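Local coordinates for protein 2-hydroxyhepta-2,4-diene-1, 7-dioateisomerase (Mycobacterium abscessus, PDB 3R6O) that probably acts as a magnesium-binding isomerase of the fumarylacetoacetate hydrolase family, working on 2-hydroxyhepta-2,4-diene-1,7-dioate, at residues V130-S135 against R212-P217; A182-A187 against T234-D239; D239-L242 against E247-Q250. One frame throughout, in Å; residues are numbered along the deposited sequence.

Contact 1: V130-S135 against R212-P217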
ATOM      1  N   VAL A 130     -10.396  11.138  -7.170  1.00 22.89           N
ATOM      2  CA  VAL A 130      -9.344  11.225  -6.166  1.00 22.51           C
ATOM      3  C   VAL A 130      -8.773   9.835  -5.953  1.00 21.67           C
ATOM      4  O   VAL A 130      -9.500   8.854  -5.795  1.00 21.36           O
ATOM      5  CB  VAL A 130      -9.943  11.765  -4.845  1.00 22.75           C
ATOM      6  CG1 VAL A 130      -8.929  11.698  -3.655  1.00 22.39           C
ATOM      7  CG2 VAL A 130     -10.425  13.149  -5.072  1.00 23.74           C
ATOM      8  N   VAL A 131      -7.452   9.746  -5.949  1.00 21.44           N
ATOM      9  CA  VAL A 131      -6.835   8.496  -5.717  1.00 20.83           C
ATOM     10  C   VAL A 131      -6.581   8.273  -4.232  1.00 20.57           C
ATOM     11  O   VAL A 131      -5.833   9.044  -3.581  1.00 20.78           O
ATOM     12  CB  VAL A 131      -5.541   8.367  -6.529  1.00 20.81           C
ATOM     13  CG1 VAL A 131      -4.880   6.979  -6.275  1.00 20.32           C
ATOM     14  CG2 VAL A 131      -5.841   8.618  -8.025  1.00 21.18           C
ATOM     15  N   PHE A 132      -7.186   7.202  -3.716  1.00 20.20           N
ATOM     16  CA  PHE A 132      -6.986   6.745  -2.331  1.00 19.96           C
ATOM     17  C   PHE A 132      -6.229   5.464  -2.341  1.00 19.60           C
ATOM     18  O   PHE A 132      -6.170   4.794  -3.381  1.00 19.51           O
ATOM     19  CB  PHE A 132      -8.306   6.465  -1.601  1.00 19.95           C
ATOM     20  CG  PHE A 132      -9.202   7.657  -1.519  1.00 20.45           C
ATOM     21  CD1 PHE A 132      -8.771   8.782  -0.871  1.00 23.47           C
ATOM     22  CD2 PHE A 132     -10.446   7.659  -2.140  1.00 25.27           C
ATOM     23  CE1 PHE A 132      -9.574   9.953  -0.810  1.00 28.85           C
ATOM     24  CE2 PHE A 132     -11.252   8.826  -2.094  1.00 27.45           C
ATOM     25  CZ  PHE A 132     -10.803   9.959  -1.428  1.00 26.88           C
ATOM     26  N   MET A 133      -5.690   5.110  -1.159  1.00 19.51           N
ATOM     27  CA  MET A 133      -5.048   3.827  -0.972  1.00 19.31           C
ATOM     28  C   MET A 133      -5.634   3.145   0.268  1.00 19.22           C
ATOM     29  O   MET A 133      -5.768   3.763   1.337  1.00 19.36           O
ATOM     30  CB  MET A 133      -3.517   3.954  -0.892  1.00 19.47           C
ATOM     31  CG  MET A 133      -2.791   2.906  -1.800  1.00 23.92           C
ATOM     32  SD  MET A 133      -1.023   3.050  -1.827  1.00 33.56           S
ATOM     33  CE  MET A 133      -0.861   4.738  -2.240  1.00 29.96           C
ATOM     34  N   LYS A 134      -6.005   1.878   0.099  1.00 19.07           N
ATOM     35  CA  LYS A 134      -6.362   0.975   1.193  1.00 19.06           C
ATOM     36  C   LYS A 134      -5.199   0.083   1.645  1.00 19.19           C
ATOM     37  O   LYS A 134      -4.538  -0.499   0.823  1.00 19.24           O
ATOM     38  CB  LYS A 134      -7.499   0.048   0.734  1.00 18.99           C
ATOM     39  CG  LYS A 134      -8.782   0.888   0.467  1.00 19.01           C
ATOM     40  CD  LYS A 134      -9.965   0.019   0.227  1.00 19.06           C
ATOM     41  CE  LYS A 134     -10.660  -0.481   1.464  1.00 19.14           C
ATOM     42  NZ  LYS A 134     -11.573   0.562   2.124  1.00 19.30           N
ATOM     43  N   SER A 135      -5.017  -0.091   2.949  1.00 19.35           N
ATOM     44  CA  SER A 135      -4.007  -1.017   3.441  1.00 19.63           C
ATOM     45  C   SER A 135      -4.264  -2.398   2.860  1.00 19.67           C
ATOM     46  O   SER A 135      -5.429  -2.839   2.848  1.00 19.55           O
ATOM     47  CB  SER A 135      -4.077  -1.108   4.953  1.00 19.87           C
ATOM     48  OG  SER A 135      -3.133  -2.016   5.441  1.00 20.28           O
ATOM     49  N   ARG A 212      -6.388   6.002   7.430  1.00 19.72           N
ATOM     50  CA  ARG A 212      -6.972   5.426   8.650  1.00 19.91           C
ATOM     51  C   ARG A 212      -8.413   4.952   8.452  1.00 19.78           C
ATOM     52  O   ARG A 212      -8.754   3.809   8.804  1.00 19.75           O
ATOM     53  CB  ARG A 212      -6.901   6.412   9.829  1.00 20.39           C
ATOM     54  CG  ARG A 212      -7.259   5.797  11.172  1.00 20.71           C
ATOM     55  CD  ARG A 212      -7.067   6.793  12.278  1.00 23.71           C
ATOM     56  NE  ARG A 212      -5.653   6.938  12.626  1.00 24.15           N
ATOM     57  CZ  ARG A 212      -5.133   7.957  13.294  1.00 28.87           C
ATOM     58  NH1 ARG A 212      -3.821   7.947  13.594  1.00 32.74           N
ATOM     59  NH2 ARG A 212      -5.883   9.019  13.614  1.00 22.80           N
ATOM     60  N   GLY A 213      -9.218   5.817   7.843  1.00 19.76           N
ATOM     61  CA  GLY A 213     -10.634   5.534   7.646  1.00 19.72           C
ATOM     62  C   GLY A 213     -10.956   4.400   6.689  1.00 19.40           C
ATOM     63  O   GLY A 213     -11.977   3.763   6.798  1.00 19.41           O
ATOM     64  N   LYS A 214     -10.051   4.129   5.774  1.00 19.18           N
ATOM     65  CA  LYS A 214     -10.286   3.112   4.787  1.00 18.98           C
ATOM     66  C   LYS A 214      -9.470   1.855   5.027  1.00 18.96           C
ATOM     67  O   LYS A 214      -9.524   0.927   4.210  1.00 18.89           O
ATOM     68  CB  LYS A 214      -9.964   3.685   3.419  1.00 18.87           C
ATOM     69  CG  LYS A 214     -11.045   4.608   2.863  1.00 18.98           C
ATOM     70  CD  LYS A 214     -10.654   5.214   1.528  1.00 18.97           C
ATOM     71  CE  LYS A 214     -11.707   6.215   1.008  1.00 19.21           C
ATOM     72  NZ  LYS A 214     -13.052   5.568   0.833  1.00 19.25           N
ATOM     73  N   GLY A 215      -8.652   1.856   6.068  1.00 19.11           N
ATOM     74  CA  GLY A 215      -7.566   0.866   6.174  1.00 19.17           C
ATOM     75  C   GLY A 215      -7.657  -0.264   7.204  1.00 19.43           C
ATOM     76  O   GLY A 215      -6.729  -1.100   7.301  1.00 19.59           O
ATOM     77  N   TYR A 216      -8.705  -0.282   8.002  1.00 19.56           N
ATOM     78  CA  TYR A 216      -8.831  -1.295   9.070  1.00 19.91           C
ATOM     79  C   TYR A 216      -8.982  -2.708   8.469  1.00 19.97           C
ATOM     80  O   TYR A 216      -9.538  -2.817   7.373  1.00 19.75           O
ATOM     81  CB  TYR A 216     -10.075  -1.024   9.859  1.00 20.06           C
ATOM     82  CG  TYR A 216     -10.013   0.118  10.865  1.00 20.26           C
ATOM     83  CD1 TYR A 216      -9.732  -0.143  12.196  1.00 20.72           C
ATOM     84  CD2 TYR A 216     -10.270   1.427  10.493  1.00 20.12           C
ATOM     85  CE1 TYR A 216      -9.749   0.850  13.142  1.00 21.02           C
ATOM     86  CE2 TYR A 216     -10.281   2.464  11.476  1.00 20.44           C
ATOM     87  CZ  TYR A 216     -10.013   2.141  12.773  1.00 20.88           C
ATOM     88  OH  TYR A 216     -10.002   3.076  13.775  1.00 25.61           O
ATOM     89  N   PRO A 217      -8.635  -3.769   9.226  1.00 20.37           N
ATOM     90  CA  PRO A 217      -9.006  -5.112   8.772  1.00 20.57           C
ATOM     91  C   PRO A 217     -10.497  -5.226   8.476  1.00 20.48           C
ATOM     92  O   PRO A 217     -11.308  -4.654   9.195  1.00 20.49           O
ATOM     93  CB  PRO A 217      -8.659  -5.994   9.967  1.00 21.13           C
ATOM     94  CG  PRO A 217      -7.543  -5.232  10.683  1.00 21.20           C
ATOM     95  CD  PRO A 217      -8.034  -3.812  10.576  1.00 20.78           C
TER
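Two bends, at chi3 (83°) and chi4 (78°), curl the chain of Lys134 so that its ammonium group comes down on the backbone carbonyl of Lys214, while the chain of Lys214 runs out straight, which puts CE over the ring of Phe132, and a bend at its last torsion then turns NZ off. The bond from Lys134 NZ to Lys214 O measures 2.9 Å and lies in the carbonyl plane on a lone pair, with a C=O...N angle of 126°. The two lysine side chains cross nearly at right angles, and Lys134 NZ also rests 3.7 Å from CB of Lys214. Against Phe132 the contact is CH-pi: CE of Lys214 sits 4.0 Å from the ring centroid, over the face but shifted toward the rim on the CG-CD2 side, with its closest approach of 3.7 Å to CD2. The aromatic face thus supports the aliphatic part of the lysine just before its charged end.

That end lies beside the metal site of this FAH-family enzyme, where Asp189 and Glu160 hold the magnesium ion. Both lysines form salt bridges to Asp189, Lys134 to OD1 and Lys214 to OD2, and Lys214 NZ also hydrogen-bonds to Thr191 OG1. The ammonium groups stand 5.4 Å apart, NZ to NZ, and the shared carboxylate would offset their like charges; binding both of its oxygens should also limit its rotation.

Farther along, at Ser135, the packing is plainer. CB of Ser135 lies 3.5 Å from the carbonyl O of Gly215, where the CA atoms of the two segments come nearest each other, and OG of Ser135 is hydrogen-bonded to Thr137 and to Gln105 of the second subunit.

Contact 2: A182-A187 against T234-D239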
ATOM      1  N   ALA A 182      -5.677  -8.486 -15.655  1.00 24.55           N
ATOM      2  CA  ALA A 182      -5.907  -9.909 -15.604  1.00 25.47           C
ATOM      3  C   ALA A 182      -7.398 -10.183 -15.491  1.00 25.49           C
ATOM      4  O   ALA A 182      -7.856 -11.192 -15.953  1.00 26.53           O
ATOM      5  CB  ALA A 182      -5.162 -10.537 -14.430  1.00 25.43           C
ATOM      6  N   GLY A 183      -8.153  -9.319 -14.806  1.00 24.47           N
ATOM      7  CA  GLY A 183      -9.594  -9.528 -14.720  1.00 24.58           C
ATOM      8  C   GLY A 183     -10.275  -8.597 -13.727  1.00 23.48           C
ATOM      9  O   GLY A 183      -9.759  -7.521 -13.427  1.00 22.67           O
ATOM     10  N   TYR A 184     -11.435  -9.028 -13.239  1.00 23.61           N
ATOM     11  CA  TYR A 184     -12.320  -8.156 -12.481  1.00 22.82           C
ATOM     12  C   TYR A 184     -12.859  -8.868 -11.243  1.00 22.75           C
ATOM     13  O   TYR A 184     -13.058 -10.091 -11.247  1.00 23.59           O
ATOM     14  CB  TYR A 184     -13.530  -7.748 -13.312  1.00 23.26           C
ATOM     15  CG  TYR A 184     -13.334  -7.225 -14.711  1.00 23.75           C
ATOM     16  CD1 TYR A 184     -13.381  -5.862 -14.975  1.00 23.32           C
ATOM     17  CD2 TYR A 184     -13.216  -8.090 -15.774  1.00 24.85           C
ATOM     18  CE1 TYR A 184     -13.257  -5.376 -16.265  1.00 23.95           C
ATOM     19  CE2 TYR A 184     -13.106  -7.625 -17.076  1.00 25.48           C
ATOM     20  CZ  TYR A 184     -13.129  -6.262 -17.322  1.00 25.02           C
ATOM     21  OH  TYR A 184     -13.029  -5.818 -18.621  1.00 25.80           O
ATOM     22  N   MET A 185     -13.138  -8.109 -10.187  1.00 21.92           N
ATOM     23  CA  MET A 185     -13.725  -8.667  -8.948  1.00 21.89           C
ATOM     24  C   MET A 185     -14.722  -7.668  -8.386  1.00 21.34           C
ATOM     25  O   MET A 185     -14.530  -6.442  -8.525  1.00 20.76           O
ATOM     26  CB  MET A 185     -12.697  -8.805  -7.827  1.00 21.49           C
ATOM     27  CG  MET A 185     -11.481  -9.535  -8.138  1.00 22.96           C
ATOM     28  SD  MET A 185     -10.719  -9.895  -6.573  1.00 22.62           S
ATOM     29  CE  MET A 185      -9.885  -8.369  -6.165  1.00 20.75           C
ATOM     30  N   LEU A 186     -15.743  -8.187  -7.713  1.00 21.65           N
ATOM     31  CA  LEU A 186     -16.629  -7.332  -6.929  1.00 21.23           C
ATOM     32  C   LEU A 186     -15.838  -6.906  -5.696  1.00 20.52           C
ATOM     33  O   LEU A 186     -14.980  -7.647  -5.209  1.00 20.60           O
ATOM     34  CB  LEU A 186     -17.894  -8.116  -6.544  1.00 21.92           C
ATOM     35  CG  LEU A 186     -19.168  -7.371  -6.152  1.00 21.91           C
ATOM     36  CD1 LEU A 186     -19.504  -6.323  -7.188  1.00 21.91           C
ATOM     37  CD2 LEU A 186     -20.353  -8.397  -5.950  1.00 22.87           C
ATOM     38  N   ALA A 187     -16.068  -5.692  -5.212  1.00 19.97           N
ATOM     39  CA  ALA A 187     -15.370  -5.217  -4.044  1.00 19.45           C
ATOM     40  C   ALA A 187     -16.232  -4.244  -3.234  1.00 19.27           C
ATOM     41  O   ALA A 187     -17.266  -3.779  -3.720  1.00 19.50           O
ATOM     42  CB  ALA A 187     -14.012  -4.574  -4.415  1.00 19.03           C
ATOM     43  N   THR A 234     -11.509  -5.441 -25.418  1.00 31.59           N
ATOM     44  CA  THR A 234     -11.902  -4.231 -24.730  1.00 30.68           C
ATOM     45  C   THR A 234     -12.377  -4.601 -23.330  1.00 29.71           C
ATOM     46  O   THR A 234     -12.470  -5.783 -22.974  1.00 29.82           O
ATOM     47  CB  THR A 234     -13.044  -3.520 -25.445  1.00 31.28           C
ATOM     48  OG1 THR A 234     -14.131  -4.438 -25.591  1.00 33.45           O
ATOM     49  CG2 THR A 234     -12.605  -2.999 -26.810  1.00 32.29           C
ATOM     50  N   PHE A 235     -12.669  -3.594 -22.529  1.00 28.85           N
ATOM     51  CA  PHE A 235     -13.229  -3.842 -21.199  1.00 28.00           C
ATOM     52  C   PHE A 235     -14.702  -4.187 -21.305  1.00 28.42           C
ATOM     53  O   PHE A 235     -15.367  -3.827 -22.284  1.00 29.20           O
ATOM     54  CB  PHE A 235     -13.011  -2.629 -20.280  1.00 27.02           C
ATOM     55  CG  PHE A 235     -11.586  -2.483 -19.851  1.00 26.49           C
ATOM     56  CD1 PHE A 235     -11.110  -3.170 -18.739  1.00 25.84           C
ATOM     57  CD2 PHE A 235     -10.699  -1.739 -20.605  1.00 26.75           C
ATOM     58  CE1 PHE A 235      -9.779  -3.093 -18.404  1.00 25.48           C
ATOM     59  CE2 PHE A 235      -9.396  -1.645 -20.259  1.00 26.35           C
ATOM     60  CZ  PHE A 235      -8.930  -2.309 -19.147  1.00 25.71           C
ATOM     61  N   GLU A 236     -15.186  -4.934 -20.322  1.00 28.00           N
ATOM     62  CA  GLU A 236     -16.572  -5.336 -20.269  1.00 28.36           C
ATOM     63  C   GLU A 236     -17.360  -4.329 -19.449  1.00 27.68           C
ATOM     64  O   GLU A 236     -16.806  -3.413 -18.833  1.00 26.91           O
ATOM     65  CB  GLU A 236     -16.721  -6.736 -19.662  1.00 28.41           C
ATOM     66  CG  GLU A 236     -15.999  -7.840 -20.456  1.00 29.25           C
ATOM     67  CD  GLU A 236     -16.624  -9.206 -20.289  1.00 31.48           C
ATOM     68  OE1 GLU A 236     -17.771  -9.304 -19.799  1.00 31.32           O
ATOM     69  OE2 GLU A 236     -15.980 -10.193 -20.694  1.00 33.77           O
ATOM     70  N   THR A 237     -18.662  -4.482 -19.532  1.00 28.09           N
ATOM     71  CA  THR A 237     -19.621  -3.668 -18.803  1.00 27.65           C
ATOM     72  C   THR A 237     -20.246  -4.530 -17.710  1.00 27.28           C
ATOM     73  O   THR A 237     -20.489  -5.734 -17.914  1.00 27.80           O
ATOM     74  CB  THR A 237     -20.621  -3.137 -19.813  1.00 28.53           C
ATOM     75  OG1 THR A 237     -19.921  -2.204 -20.664  1.00 28.78           O
ATOM     76  CG2 THR A 237     -21.820  -2.457 -19.161  1.00 28.33           C
ATOM     77  N   PHE A 238     -20.471  -3.919 -16.535  1.00 26.46           N
ATOM     78  CA  PHE A 238     -21.122  -4.601 -15.419  1.00 26.13           C
ATOM     79  C   PHE A 238     -22.255  -3.786 -14.832  1.00 25.95           C
ATOM     80  O   PHE A 238     -22.211  -2.552 -14.831  1.00 25.73           O
ATOM     81  CB  PHE A 238     -20.123  -4.896 -14.319  1.00 25.31           C
ATOM     82  CG  PHE A 238     -18.947  -5.625 -14.803  1.00 25.48           C
ATOM     83  CD1 PHE A 238     -18.892  -7.006 -14.762  1.00 25.87           C
ATOM     84  CD2 PHE A 238     -17.904  -4.930 -15.371  1.00 27.64           C
ATOM     85  CE1 PHE A 238     -17.807  -7.665 -15.267  1.00 26.17           C
ATOM     86  CE2 PHE A 238     -16.815  -5.583 -15.852  1.00 27.05           C
ATOM     87  CZ  PHE A 238     -16.765  -6.950 -15.803  1.00 28.16           C
ATOM     88  N   ASP A 239     -23.281  -4.490 -14.365  1.00 26.16           N
ATOM     89  CA  ASP A 239     -24.366  -3.863 -13.605  1.00 25.98           C
ATOM     90  C   ASP A 239     -24.334  -4.470 -12.236  1.00 25.38           C
ATOM     91  O   ASP A 239     -24.213  -5.672 -12.099  1.00 25.55           O
ATOM     92  CB  ASP A 239     -25.714  -4.126 -14.264  1.00 26.87           C
ATOM     93  CG  ASP A 239     -25.827  -3.469 -15.628  1.00 30.25           C
ATOM     94  OD1 ASP A 239     -25.524  -2.246 -15.749  1.00 35.89           O
ATOM     95  OD2 ASP A 239     -26.202  -4.173 -16.585  1.00 34.18           O
TER
HETATM   96  O   HOH W   1     -12.348  -7.453 -20.513  1.00 28.24           O
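Tyr184 reaches from its strand into segment 234-239, its CG anti to the carbonyl carbon (chi1 -49°), which swings the ring that way, and it makes both polar and aromatic contacts there. On the polar side, the backbone N of Glu236 donates to Tyr184 OH at 2.9 Å, with an N-H...O angle of 163°. The same hydroxyl donates to a water 2.6 Å from Tyr184 OH, in the plane of the ring at its edge; this water passes a hydrogen bond on to Thr234 O, so the phenol holds the loop backbone once directly and once through the water.

The aromatic part is a tilted edge-to-face pair. Phe238 turns its edge to the face of Tyr184, the centroids 4.7 Å apart and the planes at 58°, and CZ of Phe238 stands 3.5 Å above the tyrosine plane, over its centre. Phe235 adds an apolar touch near the phenol end, its CD1 3.9 Å from CE1 of Tyr184.

Phe261 meets the Tyr184 ring edge-to-face as well, and Lys310 makes a cation-pi contact with Phe238 and a salt bridge with Glu236. Strand 181-192 runs between strands 155-165 and 226-228, whose Val163 and Phe227 pack against Tyr184.

Contact 3: D239-L242 against E247-Q250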
ATOM      1  N   ASP A 239     -23.281  -4.490 -14.365  1.00 26.16           N
ATOM      2  CA  ASP A 239     -24.366  -3.863 -13.605  1.00 25.98           C
ATOM      3  C   ASP A 239     -24.334  -4.470 -12.236  1.00 25.38           C
ATOM      4  O   ASP A 239     -24.213  -5.672 -12.099  1.00 25.55           O
ATOM      5  CB  ASP A 239     -25.714  -4.126 -14.264  1.00 26.87           C
ATOM      6  CG  ASP A 239     -25.827  -3.469 -15.628  1.00 30.25           C
ATOM      7  OD1 ASP A 239     -25.524  -2.246 -15.749  1.00 35.89           O
ATOM      8  OD2 ASP A 239     -26.202  -4.173 -16.585  1.00 34.18           O
ATOM      9  N   PHE A 240     -24.432  -3.655 -11.198  1.00 24.76           N
ATOM     10  CA  PHE A 240     -24.212  -4.192  -9.862  1.00 24.20           C
ATOM     11  C   PHE A 240     -25.127  -3.524  -8.843  1.00 23.98           C
ATOM     12  O   PHE A 240     -25.525  -2.370  -9.020  1.00 24.03           O
ATOM     13  CB  PHE A 240     -22.727  -4.062  -9.470  1.00 23.56           C
ATOM     14  CG  PHE A 240     -22.168  -2.667  -9.646  1.00 23.23           C
ATOM     15  CD1 PHE A 240     -22.089  -1.812  -8.578  1.00 22.70           C
ATOM     16  CD2 PHE A 240     -21.804  -2.190 -10.904  1.00 23.59           C
ATOM     17  CE1 PHE A 240     -21.588  -0.521  -8.728  1.00 22.50           C
ATOM     18  CE2 PHE A 240     -21.321  -0.866 -11.077  1.00 23.39           C
ATOM     19  CZ  PHE A 240     -21.225  -0.038  -9.993  1.00 22.86           C
ATOM     20  N   GLU A 241     -25.429  -4.235  -7.764  1.00 23.80           N
ATOM     21  CA  GLU A 241     -26.256  -3.682  -6.714  1.00 23.63           C
ATOM     22  C   GLU A 241     -25.807  -4.091  -5.334  1.00 23.13           C
ATOM     23  O   GLU A 241     -25.255  -5.156  -5.146  1.00 23.09           O
ATOM     24  CB  GLU A 241     -27.712  -4.081  -6.934  1.00 24.30           C
ATOM     25  CG  GLU A 241     -28.058  -5.492  -6.458  1.00 24.54           C
ATOM     26  CD  GLU A 241     -29.553  -5.773  -6.518  1.00 28.13           C
ATOM     27  OE1 GLU A 241     -30.226  -5.223  -7.416  1.00 32.50           O
ATOM     28  OE2 GLU A 241     -30.042  -6.533  -5.654  1.00 27.92           O
ATOM     29  N   LEU A 242     -26.070  -3.221  -4.365  1.00 22.83           N
ATOM     30  CA  LEU A 242     -25.856  -3.519  -2.977  1.00 22.48           C
ATOM     31  C   LEU A 242     -27.151  -3.300  -2.182  1.00 22.74           C
ATOM     32  O   LEU A 242     -27.840  -2.280  -2.362  1.00 22.93           O
ATOM     33  CB  LEU A 242     -24.722  -2.629  -2.454  1.00 21.90           C
ATOM     34  CG  LEU A 242     -24.303  -2.816  -0.997  1.00 21.57           C
ATOM     35  CD1 LEU A 242     -22.783  -2.554  -0.788  1.00 21.08           C
ATOM     36  CD2 LEU A 242     -25.162  -1.938  -0.025  1.00 21.63           C
ATOM     37  N   GLU A 247     -32.896  -4.825   1.503  1.00 24.72           N
ATOM     38  CA  GLU A 247     -33.265  -3.506   0.965  1.00 24.79           C
ATOM     39  C   GLU A 247     -32.205  -2.922   0.024  1.00 24.38           C
ATOM     40  O   GLU A 247     -31.000  -2.846   0.377  1.00 23.80           O
ATOM     41  CB  GLU A 247     -33.486  -2.541   2.095  1.00 24.72           C
ATOM     42  CG  GLU A 247     -33.928  -1.177   1.659  1.00 25.38           C
ATOM     43  CD  GLU A 247     -34.079  -0.256   2.835  1.00 30.35           C
ATOM     44  OE1 GLU A 247     -33.713  -0.671   3.978  1.00 29.04           O
ATOM     45  OE2 GLU A 247     -34.543   0.887   2.608  1.00 29.10           O
ATOM     46  N   LEU A 248     -32.658  -2.434  -1.135  1.00 24.73           N
ATOM     47  CA  LEU A 248     -31.735  -1.809  -2.083  1.00 24.45           C
ATOM     48  C   LEU A 248     -31.127  -0.515  -1.517  1.00 24.06           C
ATOM     49  O   LEU A 248     -31.872   0.366  -1.082  1.00 24.35           O
ATOM     50  CB  LEU A 248     -32.428  -1.538  -3.411  1.00 25.05           C
ATOM     51  CG  LEU A 248     -31.540  -1.136  -4.588  1.00 24.93           C
ATOM     52  CD1 LEU A 248     -30.562  -2.243  -4.957  1.00 24.64           C
ATOM     53  CD2 LEU A 248     -32.405  -0.737  -5.787  1.00 25.69           C
ATOM     54  N   ARG A 249     -29.794  -0.426  -1.487  1.00 23.48           N
ATOM     55  CA  ARG A 249     -29.098   0.815  -1.169  1.00 23.17           C
ATOM     56  C   ARG A 249     -28.439   1.435  -2.411  1.00 23.15           C
ATOM     57  O   ARG A 249     -28.552   2.640  -2.662  1.00 23.36           O
ATOM     58  CB  ARG A 249     -28.020   0.603  -0.087  1.00 22.59           C
ATOM     59  CG  ARG A 249     -28.538   0.073   1.278  1.00 22.65           C
ATOM     60  CD  ARG A 249     -29.612   0.946   1.899  1.00 23.07           C
ATOM     61  NE  ARG A 249     -29.890   0.528   3.271  1.00 23.11           N
ATOM     62  CZ  ARG A 249     -29.149   0.811   4.341  1.00 22.84           C
ATOM     63  NH1 ARG A 249     -28.042   1.521   4.260  1.00 22.47           N
ATOM     64  NH2 ARG A 249     -29.523   0.354   5.510  1.00 23.01           N
ATOM     65  N   GLN A 250     -27.688   0.630  -3.156  1.00 22.96           N
ATOM     66  CA  GLN A 250     -26.943   1.154  -4.289  1.00 22.95           C
ATOM     67  C   GLN A 250     -27.211   0.352  -5.526  1.00 23.35           C
ATOM     68  O   GLN A 250     -27.306  -0.856  -5.457  1.00 23.38           O
ATOM     69  CB  GLN A 250     -25.432   1.121  -4.033  1.00 22.33           C
ATOM     70  CG  GLN A 250     -24.952   1.820  -2.792  1.00 21.94           C
ATOM     71  CD  GLN A 250     -23.424   1.889  -2.739  1.00 21.44           C
ATOM     72  OE1 GLN A 250     -22.766   0.966  -2.228  1.00 21.11           O
ATOM     73  NE2 GLN A 250     -22.857   2.946  -3.312  1.00 21.45           N
TER
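Leu242 O is gripped by two successive backbone amides of the facing strand: Arg249 N at 2.8 Å from Leu242 O, and Gln250 N at 3.0 Å from the same oxygen. The first donor lies in the carbonyl plane, whereas the second is tilted 17° out of it. A third bond, from Leu242 N to Gln250 O at 2.9 Å, completes the antiparallel hydrogen-bonded pair of Leu242 and Gln250. Just before it, CA of Glu241 makes a CA-H...O contact with that Gln250 carbonyl, so this oxygen too is approached twice.

The side chains of Leu242 and Gln250 run together on the same face of the sheet. Rotation about CB-CG of Leu242 (chi2 147°) swings its two methyls to different neighbours: CD1 meets OE1 of Gln250 at 3.8 Å, while CD2 rests on CB of Arg249 at the same distance. The amide of Gln250 is occupied at both ends, OE1 by Ile159 N and NE2 by Thr284 OG1 and Gly286 O. Beside the pair, the Leu248 side chain lies across that of Glu241, its CD1 3.9 Å from OE1 of Glu241. That carboxylate forms a salt bridge through OE2 with Arg243.

Two residues, Arg249 and Gln250, facing one, Leu242, define a classic beta bulge, set here in the beta hairpin of strands 239-244 and 247-253.

From the N terminus, strand 130-134 comes first, and contact 1 closes a long loop when helix 210-214 and the residues after it return to that strand. Strand 181-192 leaves from within this loop, and its partner, 234-239, follows only after contact 1 has closed, so contacts 1 and 2 cross along the chain. They reach the same mixed sheet on opposite sides of the chain's centre, with centres about 21 Å apart. Contact 3 begins at Asp239, where contact 2 ends, and closes a short hairpin turn in a second, five-stranded sheet. Segment 234-239 thus bridges the two sheets, while contact 3 follows contact 1 in series without touching it.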